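Local coordinates for protein VAL-1 (Chlorella virus, PDB 3GNE) that probably cleaves alginate by beta-elimination, as a viral alginate lyase of polysaccharide lyase family 14, at residues A88-G99 against L211-G222. Residues are numbered along the deposited sequence; the frame is centred on the assembly and turned at random.
Sequences ARGGKHGGTFIG and LISRFDWNTFFG
Lys-92 lies against Phe-220 and ends on Gly-222, where strand 91-99 runs antiparallel to strand 212-221. Its CB sits over one face of the Phe-220 ring, 4.1 Å from the centroid, in a CH-pi contact. CG, 3.7 Å from Phe-220 CZ, follows the rim of the ring. The chain bends at chi2 (63°), and CD then touches both Phe-220 CZ and the carbonyl O of Gly-222. CE keeps to the same two groups. NZ donates to Gly-222 O at 2.8 Å, tilted 26° from the carbonyl plane. NZ also binds a citrate ion, probably from the crystallisation liquor.

Further along the same face, the Arg-214 guanidinium stacks on the Phe-97 ring, planes 23° apart, with NH2 over the ring centre. This is also a cation-pi contact. NE and NH2 both hold Asp-216 OD1 in a salt bridge, which should fix the guanidinium's rotation. Asp-216 CB in turn touches Phe-97 CD1 at 3.5 Å.

Ser-213 and Arg-214 both face Phe-97 in a classic beta bulge. Ser-213 N bonds Phe-97 O at 2.9 Å; the bond from Arg-214 N is weak. Ser-213 OG donates to Gly-99 O at 2.7 Å.

On the other face, His-93 O lies over the centre of the Trp-217 ring, 3.4 Å above its plane. Trp-217 packs edge-to-face with Trp-77 of strand 72-80, in the second large sheet. These two central strands of a curved antiparallel sheet fit the concanavalin-like beta-sandwich. The polar Lys-92 and Arg-214 face is consistent with a sugar-binding groove.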
ATOM      1  N   ALA A  88      -5.238  -1.164  16.950  1.00  8.93           N
ATOM      2  CA  ALA A  88      -4.766  -2.477  17.352  1.00  8.97           C
ATOM      3  C   ALA A  88      -3.251  -2.480  17.199  1.00  9.30           C
ATOM      4  O   ALA A  88      -2.606  -1.562  17.718  1.00 10.00           O
ATOM      5  CB  ALA A  88      -5.460  -3.578  16.583  1.00 10.12           C
ATOM      6  N   ARG A  89      -2.687  -3.501  16.530  1.00  8.43           N
ATOM      7  CA  ARG A  89      -1.225  -3.485  16.341  1.00  9.24           C
ATOM      8  C   ARG A  89      -0.866  -3.402  14.871  1.00  9.53           C
ATOM      9  O   ARG A  89       0.196  -3.871  14.467  1.00 12.76           O
ATOM     10  CB  ARG A  89      -0.577  -4.704  17.034  1.00 11.50           C
ATOM     11  CG  ARG A  89      -0.857  -4.628  18.533  1.00 16.81           C
ATOM     12  CD  ARG A  89      -0.144  -5.707  19.371  1.00 17.63           C
ATOM     13  NE  ARG A  89       1.179  -5.222  19.748  1.00 20.36           N
ATOM     14  CZ  ARG A  89       1.977  -5.732  20.680  1.00 16.69           C
ATOM     15  NH1 ARG A  89       1.526  -6.794  21.330  1.00 17.41           N
ATOM     16  NH2 ARG A  89       3.172  -5.167  20.921  1.00 19.92           N
ATOM     17  N   GLY A  90      -1.674  -2.688  14.094  1.00  8.37           N
ATOM     18  CA  GLY A  90      -1.357  -2.313  12.735  1.00  8.62           C
ATOM     19  C   GLY A  90      -2.210  -3.028  11.692  1.00  7.58           C
ATOM     20  O   GLY A  90      -3.107  -3.865  11.997  1.00  8.69           O
ATOM     21  N   GLY A  91      -2.009  -2.682  10.439  1.00  6.92           N
ATOM     22  CA  GLY A  91      -2.821  -3.190   9.342  1.00  7.70           C
ATOM     23  C   GLY A  91      -2.328  -2.590   8.057  1.00  6.65           C
ATOM     24  O   GLY A  91      -1.358  -1.814   8.044  1.00  7.52           O
ATOM     25  N   LYS A  92      -3.012  -2.928   6.979  1.00  7.36           N
ATOM     26  CA  LYS A  92      -2.575  -2.508   5.658  1.00  7.04           C
ATOM     27  C   LYS A  92      -3.467  -1.423   5.057  1.00  6.97           C
ATOM     28  O   LYS A  92      -4.678  -1.419   5.269  1.00  7.93           O
ATOM     29  CB  LYS A  92      -2.652  -3.697   4.666  1.00  7.23           C
ATOM     30  CG  LYS A  92      -1.434  -4.590   4.664  1.00  7.45           C
ATOM     31  CD  LYS A  92      -1.192  -5.278   5.997  1.00  7.83           C
ATOM     32  CE  LYS A  92      -0.018  -6.248   5.804  1.00  8.49           C
ATOM     33  NZ  LYS A  92       0.329  -6.840   7.157  1.00  8.30           N
ATOM     34  N   HIS A  93      -2.842  -0.609   4.222  1.00  7.45           N
ATOM     35  CA  HIS A  93      -3.569   0.237   3.270  1.00  7.57           C
ATOM     36  C   HIS A  93      -3.460  -0.375   1.887  1.00  6.45           C
ATOM     37  O   HIS A  93      -4.360  -1.085   1.436  1.00  8.39           O
ATOM     38  CB  HIS A  93      -3.008   1.670   3.290  1.00  7.44           C
ATOM     39  CG  HIS A  93      -3.464   2.455   4.478  1.00  8.01           C
ATOM     40  ND1 HIS A  93      -3.107   3.779   4.598  1.00  9.35           N
ATOM     41  CD2 HIS A  93      -4.202   2.124   5.567  1.00  8.10           C
ATOM     42  CE1 HIS A  93      -3.638   4.218   5.728  1.00  9.22           C
ATOM     43  NE2 HIS A  93      -4.302   3.259   6.358  1.00  8.61           N
ATOM     44  N   GLY A  94      -2.316  -0.174   1.207  1.00  8.30           N
ATOM     45  CA  GLY A  94      -2.094  -0.717  -0.119  1.00  7.82           C
ATOM     46  C   GLY A  94      -0.748  -0.243  -0.619  1.00  8.23           C
ATOM     47  O   GLY A  94       0.028   0.347   0.124  1.00  8.75           O
ATOM     48  N   GLY A  95      -0.483  -0.498  -1.894  1.00  7.40           N
ATOM     49  CA  GLY A  95       0.827  -0.065  -2.431  1.00  9.73           C
ATOM     50  C   GLY A  95       0.994  -0.655  -3.812  1.00  8.82           C
ATOM     51  O   GLY A  95       0.047  -0.920  -4.537  1.00  9.48           O
ATOM     52  N   THR A  96       2.238  -0.821  -4.174  1.00  8.49           N
ATOM     53  CA  THR A  96       2.605  -1.191  -5.527  0.50  9.72           C
ATOM     54  C   THR A  96       3.208  -2.568  -5.561  1.00  9.44           C
ATOM     55  O   THR A  96       3.926  -2.950  -4.656  1.00 14.05           O
ATOM     56  CB  THR A  96       3.621  -0.119  -6.003  0.50 12.67           C
ATOM     57  OG1 THR A  96       3.809  -0.154  -7.388  0.50 26.30           O
ATOM     58  CG2 THR A  96       4.934  -0.442  -5.334  0.50  8.75           C
ATOM     59  N   PHE A  97       2.885  -3.319  -6.628  1.00  8.82           N
ATOM     60  CA  PHE A  97       3.501  -4.625  -6.871  1.00  8.22           C
ATOM     61  C   PHE A  97       4.401  -4.545  -8.097  1.00  8.32           C
ATOM     62  O   PHE A  97       4.099  -3.771  -9.009  1.00  9.36           O
ATOM     63  CB  PHE A  97       2.424  -5.708  -7.075  1.00  9.57           C
ATOM     64  CG  PHE A  97       1.927  -6.244  -5.712  1.00 10.59           C
ATOM     65  CD1 PHE A  97       1.212  -5.434  -4.844  1.00 11.53           C
ATOM     66  CD2 PHE A  97       2.189  -7.566  -5.339  1.00 11.18           C
ATOM     67  CE1 PHE A  97       0.740  -5.941  -3.624  1.00 11.59           C
ATOM     68  CE2 PHE A  97       1.760  -8.089  -4.126  1.00 10.70           C
ATOM     69  CZ  PHE A  97       1.051  -7.257  -3.274  1.00 11.92           C
ATOM     70  N   ILE A  98       5.491  -5.309  -8.027  1.00  8.62           N
ATOM     71  CA  ILE A  98       6.554  -5.364  -9.017  0.50  8.93           C
ATOM     72  C   ILE A  98       6.508  -6.714  -9.724  1.00  9.45           C
ATOM     73  O   ILE A  98       6.415  -7.710  -8.999  1.00  9.37           O
ATOM     74  CB  ILE A  98       7.947  -5.290  -8.365  0.50  9.22           C
ATOM     75  CG1 ILE A  98       8.238  -3.986  -7.633  0.50 10.34           C
ATOM     76  CG2 ILE A  98       9.031  -5.498  -9.422  0.50  7.57           C
ATOM     77  CD1 ILE A  98       7.520  -2.869  -8.364  0.50 17.38           C
ATOM     78  N   GLY A  99       6.598  -6.758 -11.044  1.00  9.03           N
ATOM     79  CA  GLY A  99       6.777  -8.074 -11.695  1.00 10.17           C
ATOM     80  C   GLY A  99       5.482  -8.885 -11.597  1.00  9.55           C
ATOM     81  O   GLY A  99       4.360  -8.361 -11.706  1.00 11.56           O
ATOM     82  N   LEU A 211       8.905  -5.043 -13.930  1.00 11.05           N
ATOM     83  CA  LEU A 211       8.871  -3.641 -13.531  1.00  9.99           C
ATOM     84  C   LEU A 211       7.616  -3.447 -12.700  1.00  9.36           C
ATOM     85  O   LEU A 211       6.901  -4.426 -12.369  1.00 10.03           O
ATOM     86  CB  LEU A 211       8.875  -2.756 -14.785  1.00 11.03           C
ATOM     87  CG  LEU A 211      10.055  -2.986 -15.733  1.00 13.60           C
ATOM     88  CD1 LEU A 211       9.793  -2.192 -16.992  1.00 17.84           C
ATOM     89  CD2 LEU A 211      11.353  -2.567 -15.039  1.00 16.01           C
ATOM     90  N   ILE A 212       7.335  -2.188 -12.354  1.00  9.24           N
ATOM     91  CA  ILE A 212       6.091  -1.974 -11.585  1.00  9.88           C
ATOM     92  C   ILE A 212       4.893  -2.418 -12.411  1.00  9.50           C
ATOM     93  O   ILE A 212       4.814  -2.030 -13.590  1.00 12.69           O
ATOM     94  CB  ILE A 212       6.021  -0.501 -11.206  1.00 10.55           C
ATOM     95  CG1 ILE A 212       7.184  -0.121 -10.298  1.00 11.49           C
ATOM     96  CG2 ILE A 212       4.669  -0.206 -10.558  1.00 12.84           C
ATOM     97  CD1 ILE A 212       7.457   1.367 -10.128  1.00 12.93           C
ATOM     98  N   SER A 213       4.038  -3.230 -11.818  1.00  9.43           N
ATOM     99  CA  SER A 213       2.958  -3.858 -12.632  1.00  9.33           C
ATOM    100  C   SER A 213       1.596  -3.504 -12.176  1.00  9.57           C
ATOM    101  O   SER A 213       0.701  -3.591 -13.001  1.00 11.50           O
ATOM    102  CB  SER A 213       3.181  -5.370 -12.669  1.00 11.56           C
ATOM    103  OG  SER A 213       3.195  -5.903 -11.360  1.00 10.90           O
ATOM    104  N   ARG A 214       1.350  -3.117 -10.915  1.00  8.75           N
ATOM    105  CA  ARG A 214      -0.000  -2.699 -10.549  1.00  8.89           C
ATOM    106  C   ARG A 214       0.002  -1.928  -9.249  1.00  8.64           C
ATOM    107  O   ARG A 214       0.949  -2.024  -8.457  1.00  8.83           O
ATOM    108  CB  ARG A 214      -1.003  -3.872 -10.373  1.00  9.52           C
ATOM    109  CG  ARG A 214      -0.747  -4.731  -9.117  1.00  9.91           C
ATOM    110  CD  ARG A 214      -1.821  -5.823  -9.053  1.00 10.77           C
ATOM    111  NE  ARG A 214      -1.889  -6.583  -7.803  1.00 11.95           N
ATOM    112  CZ  ARG A 214      -1.117  -7.622  -7.480  1.00 11.28           C
ATOM    113  NH1 ARG A 214      -0.135  -7.996  -8.341  1.00 14.71           N
ATOM    114  NH2 ARG A 214      -1.315  -8.226  -6.324  1.00 13.47           N
ATOM    115  N   PHE A 215      -1.061  -1.178  -9.034  1.00  8.31           N
ATOM    116  CA  PHE A 215      -1.459  -0.719  -7.714  1.00  8.07           C
ATOM    117  C   PHE A 215      -2.381  -1.748  -7.097  1.00  8.64           C
ATOM    118  O   PHE A 215      -3.308  -2.225  -7.763  1.00 10.09           O
ATOM    119  CB  PHE A 215      -2.223   0.606  -7.842  1.00  8.99           C
ATOM    120  CG  PHE A 215      -2.650   1.217  -6.506  1.00 10.17           C
ATOM    121  CD1 PHE A 215      -1.698   1.599  -5.557  1.00 11.00           C
ATOM    122  CD2 PHE A 215      -4.026   1.383  -6.265  1.00 11.19           C
ATOM    123  CE1 PHE A 215      -2.104   2.192  -4.350  1.00 12.20           C
ATOM    124  CE2 PHE A 215      -4.392   2.002  -5.068  1.00 12.45           C
ATOM    125  CZ  PHE A 215      -3.460   2.411  -4.126  1.00 12.44           C
ATOM    126  N   ASP A 216      -2.094  -2.118  -5.849  1.00  7.06           N
ATOM    127  CA  ASP A 216      -2.923  -3.081  -5.177  1.00  7.20           C
ATOM    128  C   ASP A 216      -3.391  -2.452  -3.876  1.00  6.66           C
ATOM    129  O   ASP A 216      -2.600  -2.118  -2.995  1.00  7.75           O
ATOM    130  CB  ASP A 216      -2.090  -4.331  -4.867  1.00  8.38           C
ATOM    131  CG  ASP A 216      -3.009  -5.476  -4.460  1.00  8.80           C
ATOM    132  OD1 ASP A 216      -3.550  -6.165  -5.354  1.00 12.27           O
ATOM    133  OD2 ASP A 216      -3.269  -5.689  -3.278  1.00 10.43           O
ATOM    134  N   TRP A 217      -4.691  -2.277  -3.755  1.00  6.79           N
ATOM    135  CA  TRP A 217      -5.335  -1.749  -2.571  1.00  7.17           C
ATOM    136  C   TRP A 217      -5.927  -2.915  -1.808  1.00  7.02           C
ATOM    137  O   TRP A 217      -6.686  -3.686  -2.362  1.00  7.23           O
ATOM    138  CB  TRP A 217      -6.468  -0.767  -2.939  1.00  7.70           C
ATOM    139  CG  TRP A 217      -7.003  -0.220  -1.645  1.00  7.52           C
ATOM    140  CD1 TRP A 217      -8.181  -0.535  -1.027  1.00  7.44           C
ATOM    141  CD2 TRP A 217      -6.340   0.751  -0.830  1.00  7.55           C
ATOM    142  NE1 TRP A 217      -8.283   0.171   0.127  1.00  7.91           N
ATOM    143  CE2 TRP A 217      -7.182   0.992   0.287  1.00  7.78           C
ATOM    144  CE3 TRP A 217      -5.152   1.456  -0.940  1.00  7.89           C
ATOM    145  CZ2 TRP A 217      -6.853   1.900   1.303  1.00  8.32           C
ATOM    146  CZ3 TRP A 217      -4.816   2.367   0.073  1.00  9.23           C
ATOM    147  CH2 TRP A 217      -5.659   2.578   1.149  1.00  8.30           C
ATOM    148  N   ASN A 218      -5.611  -3.087  -0.543  1.00  7.19           N
ATOM    149  CA  ASN A 218      -6.243  -4.160   0.220  1.00  7.13           C
ATOM    150  C   ASN A 218      -6.066  -3.820   1.687  1.00  6.19           C
ATOM    151  O   ASN A 218      -5.024  -4.031   2.271  1.00  7.37           O
ATOM    152  CB  ASN A 218      -5.599  -5.496  -0.124  1.00  6.47           C
ATOM    153  CG  ASN A 218      -6.450  -6.634   0.401  1.00  7.46           C
ATOM    154  OD1 ASN A 218      -7.348  -6.451   1.204  1.00  8.93           O
ATOM    155  ND2 ASN A 218      -6.159  -7.820  -0.085  1.00 14.00           N
ATOM    156  N   THR A 219      -7.131  -3.209   2.261  1.00  7.13           N
ATOM    157  CA  THR A 219      -6.997  -2.682   3.613  1.00  6.95           C
ATOM    158  C   THR A 219      -7.687  -3.629   4.589  1.00  6.82           C
ATOM    159  O   THR A 219      -8.798  -4.107   4.374  1.00  7.66           O
ATOM    160  CB  THR A 219      -7.556  -1.259   3.701  1.00  7.29           C
ATOM    161  OG1 THR A 219      -7.324  -0.780   5.053  1.00  7.85           O
ATOM    162  CG2 THR A 219      -9.059  -1.118   3.425  1.00  8.80           C
ATOM    163  N   PHE A 220      -6.956  -3.946   5.654  1.00  6.65           N
ATOM    164  CA  PHE A 220      -7.408  -4.915   6.669  1.00  7.16           C
ATOM    165  C   PHE A 220      -6.496  -4.825   7.841  1.00  6.54           C
ATOM    166  O   PHE A 220      -5.345  -4.327   7.704  1.00  7.56           O
ATOM    167  CB  PHE A 220      -7.415  -6.349   6.071  1.00  7.38           C
ATOM    168  CG  PHE A 220      -6.068  -6.792   5.545  1.00  7.63           C
ATOM    169  CD1 PHE A 220      -5.765  -6.580   4.186  1.00  8.72           C
ATOM    170  CD2 PHE A 220      -5.113  -7.403   6.384  1.00  7.80           C
ATOM    171  CE1 PHE A 220      -4.519  -6.969   3.705  1.00  8.29           C
ATOM    172  CE2 PHE A 220      -3.886  -7.794   5.881  1.00  8.19           C
ATOM    173  CZ  PHE A 220      -3.585  -7.574   4.529  1.00  8.27           C
ATOM    174  N   PHE A 221      -6.937  -5.343   9.005  1.00  6.74           N
ATOM    175  CA  PHE A 221      -6.109  -5.373  10.175  1.00  7.16           C
ATOM    176  C   PHE A 221      -5.120  -6.519  10.172  1.00  7.06           C
ATOM    177  O   PHE A 221      -5.425  -7.625   9.749  1.00  8.04           O
ATOM    178  CB  PHE A 221      -6.996  -5.549  11.433  1.00  7.44           C
ATOM    179  CG  PHE A 221      -7.550  -4.217  11.947  1.00  7.04           C
ATOM    180  CD1 PHE A 221      -7.073  -3.716  13.156  1.00  7.06           C
ATOM    181  CD2 PHE A 221      -8.506  -3.501  11.222  1.00  7.92           C
ATOM    182  CE1 PHE A 221      -7.511  -2.482  13.625  1.00  8.05           C
ATOM    183  CE2 PHE A 221      -8.940  -2.245  11.674  1.00  7.94           C
ATOM    184  CZ  PHE A 221      -8.445  -1.764  12.890  1.00  7.78           C
ATOM    185  N   GLY A 222      -3.918  -6.230  10.709  1.00  7.24           N
ATOM    186  CA  GLY A 222      -2.973  -7.294  10.965  1.00  8.87           C
ATOM    187  C   GLY A 222      -2.146  -7.670   9.744  1.00  8.47           C
ATOM    188  O   GLY A 222      -2.005  -6.951   8.778  1.00  9.61           O
TER